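Protein VIRB8 (Agrobacterium tumefaciens, PDB 2CC3) is suggested to act with other VirB proteins of the type IV secretion system in directing T-DNA transfer to plant cells, this chain being its homodimeric periplasmic domain. Local coordinates at residues W16-L21 with N39-M44; R20-Y25 with T133-S138; T5-V10 with Y112-S117; L36-N39 with V45-N48. One frame throughout, in Å; residues are numbered along the deposited sequence.

Interaction 1: W16-L21 with N39-M44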
loop_
_atom_site.group_PDB
_atom_site.type_symbol
_atom_site.label_atom_id
_atom_site.label_comp_id
_atom_site.label_asym_id
_atom_site.label_seq_id
_atom_site.Cartn_x
_atom_site.Cartn_y
_atom_site.Cartn_z
ATOM N N TRP A 16 7.479 4.705 -6.157
ATOM C CA TRP A 16 7.802 3.308 -5.822
ATOM C C TRP A 16 6.589 2.487 -5.558
ATOM O O TRP A 16 6.485 1.323 -5.975
ATOM C CB TRP A 16 8.746 3.212 -4.622
ATOM C CG TRP A 16 8.840 1.803 -4.169
ATOM C CD1 TRP A 16 8.404 1.300 -2.971
ATOM C CD2 TRP A 16 9.326 0.692 -4.913
ATOM N NE1 TRP A 16 8.601 -0.050 -2.921
ATOM C CE2 TRP A 16 9.170 -0.455 -4.101
ATOM C CE3 TRP A 16 9.884 0.542 -6.194
ATOM C CZ2 TRP A 16 9.558 -1.736 -4.524
ATOM C CZ3 TRP A 16 10.258 -0.730 -6.613
ATOM C CH2 TRP A 16 10.088 -1.843 -5.789
ATOM N N GLU A 17 5.653 3.060 -4.815
ATOM C CA GLU A 17 4.361 2.398 -4.626
ATOM C C GLU A 17 3.684 2.171 -5.996
ATOM O O GLU A 17 3.131 1.098 -6.260
ATOM C CB GLU A 17 3.488 3.217 -3.689
ATOM C CG GLU A 17 2.123 2.629 -3.450
ATOM C CD GLU A 17 1.160 3.641 -2.876
ATOM O OE1 GLU A 17 1.576 4.804 -2.562
ATOM O OE2 GLU A 17 -0.026 3.273 -2.758
ATOM N N TYR A 18 3.761 3.169 -6.872
ATOM C CA TYR A 18 3.302 3.004 -8.263
ATOM C C TYR A 18 3.951 1.810 -8.912
ATOM O O TYR A 18 3.271 0.854 -9.360
ATOM C CB TYR A 18 3.527 4.259 -9.119
ATOM C CG TYR A 18 2.887 4.161 -10.510
ATOM C CD1 TYR A 18 1.547 4.518 -10.705
ATOM C CD2 TYR A 18 3.632 3.719 -11.621
ATOM C CE1 TYR A 18 0.956 4.434 -11.972
ATOM C CE2 TYR A 18 3.070 3.614 -12.871
ATOM C CZ TYR A 18 1.729 3.971 -13.055
ATOM O OH TYR A 18 1.153 3.864 -14.299
ATOM N N VAL A 19 5.273 1.830 -8.963
ATOM C CA VAL A 19 5.996 0.677 -9.517
ATOM C C VAL A 19 5.563 -0.623 -8.864
ATOM O O VAL A 19 5.173 -1.586 -9.549
ATOM C CB VAL A 19 7.531 0.837 -9.344
ATOM C CG1 VAL A 19 8.285 -0.398 -9.871
ATOM C CG2 VAL A 19 7.980 2.070 -10.032
ATOM N N ARG A 20 5.603 -0.660 -7.530
ATOM C CA ARG A 20 5.321 -1.900 -6.849
ATOM C C ARG A 20 3.920 -2.403 -7.217
ATOM O O ARG A 20 3.744 -3.584 -7.533
ATOM C CB ARG A 20 5.472 -1.707 -5.332
ATOM C CG ARG A 20 5.281 -2.937 -4.484
ATOM C CD ARG A 20 5.186 -2.583 -2.962
ATOM N NE ARG A 20 3.920 -1.921 -2.586
ATOM C CZ ARG A 20 2.797 -2.540 -2.176
ATOM N NH1 ARG A 20 2.712 -3.875 -2.056
ATOM N NH2 ARG A 20 1.734 -1.810 -1.868
ATOM N N LEU A 21 2.913 -1.526 -7.123
ATOM C CA LEU A 21 1.522 -1.930 -7.403
ATOM C C LEU A 21 1.339 -2.363 -8.865
ATOM O O LEU A 21 0.588 -3.281 -9.169
ATOM C CB LEU A 21 0.520 -0.809 -7.038
ATOM C CG LEU A 21 0.182 -0.515 -5.564
ATOM C CD1 LEU A 21 -0.486 0.822 -5.468
ATOM C CD2 LEU A 21 -0.702 -1.556 -4.870
ATOM N N ASN A 39 -5.732 5.214 -11.157
ATOM C CA ASN A 39 -6.034 6.572 -10.673
ATOM C C ASN A 39 -4.833 7.505 -10.691
ATOM O O ASN A 39 -4.960 8.717 -10.861
ATOM C CB ASN A 39 -6.626 6.502 -9.265
ATOM C CG ASN A 39 -8.035 5.965 -9.270
ATOM O OD1 ASN A 39 -8.806 6.262 -10.176
ATOM N ND2 ASN A 39 -8.381 5.175 -8.258
ATOM N N PHE A 40 -3.665 6.905 -10.508
ATOM C CA PHE A 40 -2.378 7.579 -10.497
ATOM C C PHE A 40 -1.857 7.968 -11.913
ATOM O O PHE A 40 -0.878 8.698 -12.029
ATOM C CB PHE A 40 -1.338 6.601 -9.906
ATOM C CG PHE A 40 -1.008 6.806 -8.428
ATOM C CD1 PHE A 40 -1.621 6.025 -7.437
ATOM C CD2 PHE A 40 -0.020 7.706 -8.034
ATOM C CE1 PHE A 40 -1.297 6.180 -6.057
ATOM C CE2 PHE A 40 0.313 7.870 -6.663
ATOM C CZ PHE A 40 -0.326 7.102 -5.682
ATOM N N SER A 41 -2.480 7.444 -12.975
ATOM C CA SER A 41 -1.929 7.548 -14.334
ATOM C C SER A 41 -2.724 8.481 -15.233
ATOM O O SER A 41 -3.944 8.429 -15.244
ATOM C CB SER A 41 -1.923 6.166 -14.956
ATOM O OG SER A 41 -1.190 5.268 -14.141
ATOM N N ALA A 42 -2.025 9.306 -16.014
ATOM C CA ALA A 42 -2.651 10.132 -17.036
ATOM C C ALA A 42 -3.173 9.193 -18.140
ATOM O O ALA A 42 -2.746 8.047 -18.202
ATOM C CB ALA A 42 -1.665 11.180 -17.569
ATOM N N PRO A 43 -4.196 9.628 -18.911
ATOM C CA PRO A 43 -4.956 8.824 -19.892
ATOM C C PRO A 43 -4.238 7.722 -20.697
ATOM O O PRO A 43 -4.713 6.594 -20.723
ATOM C CB PRO A 43 -5.568 9.903 -20.796
ATOM C CG PRO A 43 -5.948 10.943 -19.837
ATOM C CD PRO A 43 -4.799 10.975 -18.784
ATOM N N MET A 44 -3.123 8.007 -21.331
ATOM C CA MET A 44 -2.443 6.978 -22.139
ATOM C C MET A 44 -1.744 5.907 -21.298
ATOM O O MET A 44 -1.802 4.704 -21.587
ATOM C CB MET A 44 -1.412 7.639 -23.020
ATOM C CG MET A 44 -1.879 8.947 -23.553
ATOM S SD MET A 44 -1.355 8.950 -25.246
ATOM C CE MET A 44 -2.309 7.586 -25.847
#

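Interaction 2: R20-Y25 with T133-S138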
loop_
_atom_site.group_PDB
_atom_site.type_symbol
_atom_site.label_atom_id
_atom_site.label_comp_id
_atom_site.label_asym_id
_atom_site.label_seq_id
_atom_site.Cartn_x
_atom_site.Cartn_y
_atom_site.Cartn_z
ATOM N N ARG A 20 5.603 -0.660 -7.530
ATOM C CA ARG A 20 5.321 -1.900 -6.849
ATOM C C ARG A 20 3.920 -2.403 -7.217
ATOM O O ARG A 20 3.744 -3.584 -7.533
ATOM C CB ARG A 20 5.472 -1.707 -5.332
ATOM C CG ARG A 20 5.281 -2.937 -4.484
ATOM C CD ARG A 20 5.186 -2.583 -2.962
ATOM N NE ARG A 20 3.920 -1.921 -2.586
ATOM C CZ ARG A 20 2.797 -2.540 -2.176
ATOM N NH1 ARG A 20 2.712 -3.875 -2.056
ATOM N NH2 ARG A 20 1.734 -1.810 -1.868
ATOM N N LEU A 21 2.913 -1.526 -7.123
ATOM C CA LEU A 21 1.522 -1.930 -7.403
ATOM C C LEU A 21 1.339 -2.363 -8.865
ATOM O O LEU A 21 0.588 -3.281 -9.169
ATOM C CB LEU A 21 0.520 -0.809 -7.038
ATOM C CG LEU A 21 0.182 -0.515 -5.564
ATOM C CD1 LEU A 21 -0.486 0.822 -5.468
ATOM C CD2 LEU A 21 -0.702 -1.556 -4.870
ATOM N N ARG A 22 2.052 -1.709 -9.769
ATOM C CA ARG A 22 1.908 -1.996 -11.188
ATOM C C ARG A 22 2.642 -3.276 -11.613
ATOM O O ARG A 22 2.148 -4.006 -12.485
ATOM C CB ARG A 22 2.311 -0.771 -12.017
ATOM C CG ARG A 22 2.320 -1.045 -13.502
ATOM C CD ARG A 22 2.294 0.196 -14.370
ATOM N NE ARG A 22 2.174 -0.217 -15.776
ATOM C CZ ARG A 22 1.946 0.620 -16.774
ATOM N NH1 ARG A 22 1.796 1.913 -16.532
ATOM N NH2 ARG A 22 1.852 0.168 -18.004
ATOM N N GLU A 23 3.783 -3.572 -10.986
ATOM C CA GLU A 23 4.648 -4.643 -11.455
ATOM C C GLU A 23 4.516 -5.932 -10.623
ATOM O O GLU A 23 4.978 -6.999 -11.044
ATOM C CB GLU A 23 6.120 -4.156 -11.522
ATOM C CG GLU A 23 6.360 -2.891 -12.388
ATOM C CD GLU A 23 5.926 -3.054 -13.857
ATOM O OE1 GLU A 23 5.837 -4.219 -14.319
ATOM O OE2 GLU A 23 5.681 -2.027 -14.543
ATOM N N SER A 24 3.918 -5.798 -9.433
ATOM C CA SER A 24 3.545 -6.917 -8.571
ATOM C C SER A 24 2.307 -7.600 -9.114
ATOM O O SER A 24 1.575 -7.001 -9.905
ATOM C CB SER A 24 3.216 -6.405 -7.171
ATOM O OG SER A 24 4.312 -6.574 -6.324
ATOM N N TYR A 25 2.059 -8.838 -8.690
ATOM C CA TYR A 25 0.774 -9.504 -8.977
ATOM C C TYR A 25 0.365 -10.498 -7.902
ATOM O O TYR A 25 1.130 -11.382 -7.514
ATOM C CB TYR A 25 0.740 -10.247 -10.329
ATOM C CG TYR A 25 -0.584 -10.991 -10.528
ATOM C CD1 TYR A 25 -1.744 -10.283 -10.855
ATOM C CD2 TYR A 25 -0.690 -12.370 -10.344
ATOM C CE1 TYR A 25 -2.959 -10.914 -11.014
ATOM C CE2 TYR A 25 -1.913 -13.015 -10.510
ATOM C CZ TYR A 25 -3.043 -12.267 -10.841
ATOM O OH TYR A 25 -4.281 -12.838 -11.036
ATOM N N THR A 133 2.590 10.444 -16.158
ATOM C CA THR A 133 2.331 10.897 -17.544
ATOM C C THR A 133 3.074 10.116 -18.647
ATOM O O THR A 133 2.641 10.102 -19.827
ATOM C CB THR A 133 2.703 12.384 -17.688
ATOM O OG1 THR A 133 4.056 12.599 -17.247
ATOM C CG2 THR A 133 1.769 13.209 -16.861
ATOM N N SER A 134 4.193 9.490 -18.267
ATOM C CA SER A 134 4.854 8.471 -19.068
ATOM C C SER A 134 5.491 7.357 -18.211
ATOM O O SER A 134 6.008 7.604 -17.110
ATOM C CB SER A 134 5.880 9.100 -20.014
ATOM O OG SER A 134 6.519 8.079 -20.756
ATOM N N TYR A 135 5.431 6.134 -18.726
ATOM C CA TYR A 135 5.909 4.956 -18.023
ATOM C C TYR A 135 6.339 3.848 -18.968
ATOM O O TYR A 135 5.529 3.325 -19.721
ATOM C CB TYR A 135 4.819 4.352 -17.174
ATOM C CG TYR A 135 5.312 3.206 -16.304
ATOM C CD1 TYR A 135 5.894 3.466 -15.058
ATOM C CD2 TYR A 135 5.185 1.862 -16.720
ATOM C CE1 TYR A 135 6.318 2.420 -14.232
ATOM C CE2 TYR A 135 5.617 0.841 -15.921
ATOM C CZ TYR A 135 6.169 1.125 -14.654
ATOM O OH TYR A 135 6.623 0.116 -13.803
ATOM N N GLN A 136 7.601 3.449 -18.848
ATOM C CA GLN A 136 8.156 2.329 -19.587
ATOM C C GLN A 136 9.053 1.529 -18.655
ATOM O O GLN A 136 9.693 2.068 -17.754
ATOM C CB GLN A 136 9.005 2.841 -20.767
ATOM C CG GLN A 136 8.240 3.633 -21.842
ATOM C CD GLN A 136 8.030 5.121 -21.498
ATOM O OE1 GLN A 136 8.897 5.769 -20.884
ATOM N NE2 GLN A 136 6.851 5.664 -21.881
ATOM N N THR A 137 9.103 0.234 -18.863
ATOM C CA THR A 137 10.017 -0.552 -18.078
ATOM C C THR A 137 10.805 -1.524 -18.934
ATOM O O THR A 137 10.348 -1.970 -19.974
ATOM C CB THR A 137 9.325 -1.190 -16.856
ATOM O OG1 THR A 137 10.302 -1.901 -16.090
ATOM C CG2 THR A 137 8.145 -2.096 -17.277
ATOM N N SER A 138 12.027 -1.785 -18.523
ATOM C CA SER A 138 12.897 -2.643 -19.296
ATOM C C SER A 138 13.581 -3.630 -18.388
ATOM O O SER A 138 14.203 -3.261 -17.401
ATOM C CB SER A 138 13.909 -1.775 -20.037
ATOM O OG SER A 138 14.265 -0.684 -19.193
HETATM O O HOH W 1 2.433 3.154 -19.277
#

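Interaction 3: T5-V10 with Y112-S117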
loop_
_atom_site.group_PDB
_atom_site.type_symbol
_atom_site.label_atom_id
_atom_site.label_comp_id
_atom_site.label_asym_id
_atom_site.label_seq_id
_atom_site.Cartn_x
_atom_site.Cartn_y
_atom_site.Cartn_z
ATOM N N THR A 5 14.189 16.744 1.483
ATOM C CA THR A 5 12.932 17.441 1.713
ATOM C C THR A 5 11.788 16.421 1.834
ATOM O O THR A 5 11.857 15.329 1.271
ATOM C CB THR A 5 12.638 18.417 0.565
ATOM O OG1 THR A 5 12.336 17.669 -0.613
ATOM C CG2 THR A 5 13.859 19.320 0.300
ATOM N N GLN A 6 10.732 16.769 2.565
ATOM C CA GLN A 6 9.587 15.884 2.631
ATOM C C GLN A 6 8.914 15.707 1.272
ATOM O O GLN A 6 8.423 14.616 0.976
ATOM C CB GLN A 6 8.568 16.261 3.716
ATOM C CG GLN A 6 7.600 15.067 4.013
ATOM C CD GLN A 6 6.695 15.296 5.184
ATOM O OE1 GLN A 6 7.119 15.258 6.336
ATOM N NE2 GLN A 6 5.449 15.540 4.901
ATOM N N GLU A 7 8.926 16.749 0.445
ATOM C CA GLU A 7 8.371 16.703 -0.923
ATOM C C GLU A 7 9.053 15.639 -1.761
ATOM O O GLU A 7 8.384 14.850 -2.408
ATOM C CB GLU A 7 8.463 18.084 -1.612
ATOM C CG GLU A 7 8.506 18.068 -3.157
ATOM C CD GLU A 7 7.250 17.491 -3.828
ATOM O OE1 GLU A 7 6.314 17.042 -3.130
ATOM O OE2 GLU A 7 7.204 17.477 -5.077
ATOM N N GLU A 8 10.380 15.627 -1.710
ATOM C CA GLU A 8 11.213 14.623 -2.352
ATOM C C GLU A 8 11.002 13.235 -1.738
ATOM O O GLU A 8 10.973 12.239 -2.458
ATOM C CB GLU A 8 12.669 15.146 -2.397
ATOM C CG GLU A 8 13.859 14.224 -2.170
ATOM C CD GLU A 8 15.137 15.056 -1.864
ATOM O OE1 GLU A 8 14.994 16.244 -1.479
ATOM O OE2 GLU A 8 16.275 14.536 -1.996
ATOM N N ALA A 9 10.771 13.164 -0.425
ATOM C CA ALA A 9 10.456 11.864 0.213
ATOM C C ALA A 9 9.122 11.310 -0.274
ATOM O O ALA A 9 9.010 10.129 -0.630
ATOM C CB ALA A 9 10.482 11.961 1.749
ATOM N N VAL A 10 8.114 12.173 -0.288
ATOM C CA VAL A 10 6.797 11.841 -0.811
ATOM C C VAL A 10 6.820 11.391 -2.277
ATOM O O VAL A 10 6.158 10.409 -2.632
ATOM C CB VAL A 10 5.815 13.008 -0.549
ATOM C CG1 VAL A 10 4.402 12.688 -1.064
ATOM C CG2 VAL A 10 5.755 13.267 0.957
ATOM N N TYR A 112 6.404 12.143 -14.263
ATOM C CA TYR A 112 5.233 12.441 -13.452
ATOM C C TYR A 112 5.041 13.942 -13.466
ATOM O O TYR A 112 6.000 14.672 -13.691
ATOM C CB TYR A 112 5.432 11.916 -11.997
ATOM C CG TYR A 112 6.571 12.601 -11.239
ATOM C CD1 TYR A 112 6.316 13.699 -10.423
ATOM C CD2 TYR A 112 7.898 12.150 -11.343
ATOM C CE1 TYR A 112 7.329 14.333 -9.759
ATOM C CE2 TYR A 112 8.936 12.781 -10.634
ATOM C CZ TYR A 112 8.630 13.872 -9.859
ATOM O OH TYR A 112 9.608 14.559 -9.160
ATOM N N GLU A 113 3.806 14.384 -13.219
ATOM C CA GLU A 113 3.485 15.775 -12.938
ATOM C C GLU A 113 2.832 15.868 -11.546
ATOM O O GLU A 113 2.417 14.879 -10.972
ATOM C CB GLU A 113 2.520 16.321 -13.999
ATOM C CG GLU A 113 1.062 15.828 -13.836
ATOM C CD GLU A 113 0.200 15.917 -15.110
ATOM O OE1 GLU A 113 -1.006 15.616 -15.018
ATOM O OE2 GLU A 113 0.708 16.278 -16.201
ATOM N N LYS A 114 2.758 17.070 -11.013
ATOM C CA LYS A 114 1.908 17.377 -9.863
ATOM C C LYS A 114 0.622 18.069 -10.286
ATOM O O LYS A 114 0.666 19.074 -10.991
ATOM C CB LYS A 114 2.668 18.296 -8.929
ATOM C CG LYS A 114 3.247 17.534 -7.801
ATOM C CD LYS A 114 4.633 18.008 -7.412
ATOM C CE LYS A 114 5.118 17.145 -6.246
ATOM N NZ LYS A 114 4.315 17.373 -4.974
ATOM N N VAL A 115 -0.518 17.522 -9.889
ATOM C CA VAL A 115 -1.777 18.267 -9.961
ATOM C C VAL A 115 -2.101 18.890 -8.588
ATOM O O VAL A 115 -1.886 18.262 -7.534
ATOM C CB VAL A 115 -2.949 17.409 -10.506
ATOM C CG1 VAL A 115 -2.566 16.786 -11.822
ATOM C CG2 VAL A 115 -3.368 16.346 -9.505
ATOM N N THR A 116 -2.611 20.120 -8.607
ATOM C CA THR A 116 -2.966 20.841 -7.376
ATOM C C THR A 116 -4.168 20.286 -6.612
ATOM O O THR A 116 -4.241 20.421 -5.380
ATOM C CB THR A 116 -3.176 22.354 -7.627
ATOM O OG1 THR A 116 -3.669 22.564 -8.962
ATOM C CG2 THR A 116 -1.865 23.103 -7.456
ATOM N N SER A 117 -5.093 19.654 -7.327
ATOM C CA SER A 117 -6.356 19.279 -6.739
ATOM C C SER A 117 -6.703 17.818 -7.039
ATOM O O SER A 117 -6.438 17.321 -8.129
ATOM C CB SER A 117 -7.435 20.255 -7.213
ATOM O OG SER A 117 -7.883 19.937 -8.520
HETATM O O HOH W 2 8.202 17.388 -7.718
#

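Interaction 4: L36-N39 with V45-N48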
loop_
_atom_site.group_PDB
_atom_site.type_symbol
_atom_site.label_atom_id
_atom_site.label_comp_id
_atom_site.label_asym_id
_atom_site.label_seq_id
_atom_site.Cartn_x
_atom_site.Cartn_y
_atom_site.Cartn_z
ATOM N N LEU A 36 -5.754 1.703 -7.793
ATOM C CA LEU A 36 -4.715 2.670 -7.428
ATOM C C LEU A 36 -3.787 2.992 -8.625
ATOM O O LEU A 36 -3.545 4.134 -8.912
ATOM C CB LEU A 36 -3.905 2.208 -6.190
ATOM C CG LEU A 36 -4.262 2.601 -4.734
ATOM C CD1 LEU A 36 -3.035 2.519 -3.830
ATOM C CD2 LEU A 36 -4.871 4.003 -4.613
ATOM N N VAL A 37 -3.294 1.976 -9.329
ATOM C CA VAL A 37 -2.454 2.209 -10.503
ATOM C C VAL A 37 -3.179 3.092 -11.525
ATOM O O VAL A 37 -2.619 4.081 -11.979
ATOM C CB VAL A 37 -1.981 0.886 -11.188
ATOM C CG1 VAL A 37 -1.383 1.199 -12.543
ATOM C CG2 VAL A 37 -0.947 0.164 -10.297
ATOM N N SER A 38 -4.428 2.739 -11.851
ATOM C CA SER A 38 -5.261 3.509 -12.830
ATOM C C SER A 38 -5.485 4.969 -12.442
ATOM O O SER A 38 -5.456 5.857 -13.287
ATOM C CB SER A 38 -6.636 2.835 -13.018
ATOM O OG SER A 38 -6.509 1.459 -13.381
ATOM N N ASN A 39 -5.732 5.214 -11.157
ATOM C CA ASN A 39 -6.034 6.572 -10.673
ATOM C C ASN A 39 -4.833 7.505 -10.691
ATOM O O ASN A 39 -4.960 8.717 -10.861
ATOM C CB ASN A 39 -6.626 6.502 -9.265
ATOM C CG ASN A 39 -8.035 5.965 -9.270
ATOM O OD1 ASN A 39 -8.806 6.262 -10.176
ATOM N ND2 ASN A 39 -8.381 5.175 -8.258
ATOM N N VAL A 45 -1.076 6.365 -20.250
ATOM C CA VAL A 45 -0.482 5.480 -19.254
ATOM C C VAL A 45 -1.579 4.578 -18.687
ATOM O O VAL A 45 -1.439 3.364 -18.674
ATOM C CB VAL A 45 0.268 6.333 -18.188
ATOM C CG1 VAL A 45 0.865 5.460 -17.066
ATOM C CG2 VAL A 45 1.339 7.077 -18.859
ATOM N N ARG A 46 -2.715 5.158 -18.290
ATOM C CA ARG A 46 -3.814 4.349 -17.771
ATOM C C ARG A 46 -4.256 3.282 -18.776
ATOM O O ARG A 46 -4.537 2.132 -18.404
ATOM C CB ARG A 46 -4.991 5.237 -17.391
ATOM C CG ARG A 46 -6.036 4.565 -16.515
ATOM C CD ARG A 46 -7.397 5.280 -16.539
ATOM N NE ARG A 46 -7.316 6.691 -16.936
ATOM C CZ ARG A 46 -7.062 7.716 -16.116
ATOM N NH1 ARG A 46 -6.838 7.529 -14.817
ATOM N NH2 ARG A 46 -7.029 8.940 -16.598
ATOM N N GLN A 47 -4.305 3.661 -20.046
ATOM C CA GLN A 47 -4.784 2.770 -21.085
ATOM C C GLN A 47 -3.777 1.687 -21.431
ATOM O O GLN A 47 -4.160 0.539 -21.600
ATOM C CB GLN A 47 -5.203 3.570 -22.313
ATOM C CG GLN A 47 -6.475 4.340 -22.055
ATOM C CD GLN A 47 -6.584 5.570 -22.909
ATOM O OE1 GLN A 47 -5.582 6.168 -23.303
ATOM N NE2 GLN A 47 -7.815 5.976 -23.189
ATOM N N ASN A 48 -2.499 2.046 -21.524
ATOM C CA ASN A 48 -1.431 1.045 -21.669
ATOM C C ASN A 48 -1.487 0.002 -20.550
ATOM O O ASN A 48 -1.450 -1.201 -20.798
ATOM C CB ASN A 48 -0.072 1.739 -21.704
ATOM C CG ASN A 48 1.103 0.768 -21.899
ATOM O OD1 ASN A 48 2.012 0.699 -21.058
ATOM N ND2 ASN A 48 1.094 0.038 -23.006
#

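Interaction 1: W16-L21 with N39-M44
A buried packing contact, closed by one side-chain hydrogen bond, joins Y18 in the C-terminal half of helix 6-23 to F40 and S41, in the turn that leads from helix 30-39 into helix 43-53. Its two segments bury about 201 Å² between them, most of it on Y18 and F40. The tyrosine ring leaves the helix with CG anti to the backbone N (chi1 -172°), which carries it toward the turn. There its CD1 edge rests on the F40 methylene, CD1 of Y18 lying 3.6 Å from CB of F40. The two side chains run past each other in opposite directions and are not stacked; the F40 ring continues back toward E17, whose OE1 is 4.3 Å from CZ of F40. In the NTF2-like fold that the VirB8 family adopts, helices pack over a curved antiparallel sheet, and helix 6-23 lies between the sheet and this turn, with W16 and V19 touching strand 85-96. At the far end of the ring, Y18 OH donates to S41 OG at 2.7 Å. That oxygen lies near the ring plane, at the edge, and is also 3.2 Å from CE1 of Y18. With OG beside its own backbone N (chi1 -57°), S41 is additionally hydrogen-bonded to V37 O, while the tyrosine hydroxyl also meets R22 NH1.

Interaction 2: R20-Y25 with T133-S138
R22 lies along one face of the Y135 ring while E23 meets the same tyrosine at its hydroxyl edge. The guanidinium and ring planes are 19° apart, nearly parallel, and CD2 of Y135 sits over one guanidinium face, 3.4 Å from NH1 of R22. Farther back, CD of R22 makes a CH-pi contact over the ring, 4.1 Å from the Y135 centroid and 27° off its normal. An extended chain from CG to NE lets the arginine cover the ring lengthwise. E23 behaves differently: its chain bends at chi2 (-59°) and turns the carboxylate almost coplanar with the ring, where OE2 of E23 accepts from OH of Y135 at a very short 2.5 Å. The same OE2 approaches the methyl CG2 of T137 at 3.7 Å. A water bridges R22 and Y135 from the backbone side, accepting from NH1 of R22 at 3.1 Å and donating to O of Y135 at 3.1 Å. In the next shell, Y18 OH bonds R22 NH1 and the Y18 ring meets Y135 edge-to-face, while T137 OG1 is held by Y90 OH. V45 of helix 43-53 touches both R22 and Y135. Strand 130-139 begins this run at a classic beta bulge, T133 and S134 opposite R111. Such a long helix laid across the concave face of a bent antiparallel sheet is the arrangement of the NTF2-like fold to which VirB8 belongs.

Interaction 3: T5-V10 with Y112-S117
K114 and E7 form a surface salt bridge between the start of helix 6-23 and the end of strand 102-114, at one border of the NTF2-like helix-and-sheet fold. The centre of the contact lies about 17 Å from that of the chain, and only about 89 Å² is buried. Followed outward from CB, the E7 side chain starts with CG anti to the backbone N (chi1 155°), then bends at chi2 (63°), and this bend swings the carboxylate over to the strand. At the tip, OE1 of E7 accepts the salt-bridging hydrogen bond from NZ of K114 at 2.7 Å, met on its syn side but 25° out of the carboxylate plane. OE2 of E7 and CE of K114 come too close in the model, so the positions of both are doubtful. The helix start is fixed by a capping box: E8 N donates to OG1 of T5 at 3.0 Å, and OE1 of E8 accepts in return from T5 N at 3.1 Å. E7 also packs on Q6 of the second subunit, placing the salt bridge beside the dimer contact. With the caution that applies to OE2 of E7, a water donates to it at 2.8 Å and lies near the ring plane of Y112, 3.5 Å from OH of Y112, a weak link.

Interaction 4: L36-N39 with V45-N48
The last turn of helix 30-39 and the first turn of helix 43-53 come closest at S38 and R46, whose CA atoms are 5.2 Å apart, with both segments keeping helical backbone angles throughout. R46 does nearly all the reaching. Its CG stands anti to the backbone N (chi1 -165°), and a bend at chi3 (-23°) folds the guanidinium back toward the end of the neighbouring helix. There NH1 of R46 lies 2.7 Å from O of S38, but the N-H points poorly at the oxygen, with an angle of 124°, and the bond is weak. The carbonyl oxygen lies at the guanidinium edge, near its plane, and the arginine chain curls round it: CG of R46 is 3.5 Å from O of S38. CB of S38 and CG of R46 are in van der Waals contact at 3.9 Å. The S38 hydroxyl is engaged away from the arginine, with Y34 O one turn back in its own helix and with Q50 NE2 of helix 43-53, so the serine links the helices by a second polar route. About 117 Å² is buried. A positive group beside a carbonyl at a helix C-terminus would be expected to interact well with the partial negative charge there. The geometry is that of two consecutive helices joined by a short connection within the helical layer of the NTF2-like periplasmic domain.

In the fold
Interactions 1, 2 and 4 form one cluster, their centres 6 to 10 Å apart, whereas interaction 3 stands 14 to 19 Å from each of them. Helix 6-23 runs through the first three: its start enters interaction 3, its second half interaction 1 and its end interaction 2. Interaction 4, between the next two helices, is local in sequence and adjoins interaction 1 at N39. Interactions 2 and 3 cross along the chain and reach neighbouring strands, 130-139 and 102-114, of the same antiparallel sheet. Thus the long helix is tied to the sheet at both ends and to the helical layer between them, and residues along it, from Q6 to R20, also pack on the second subunit.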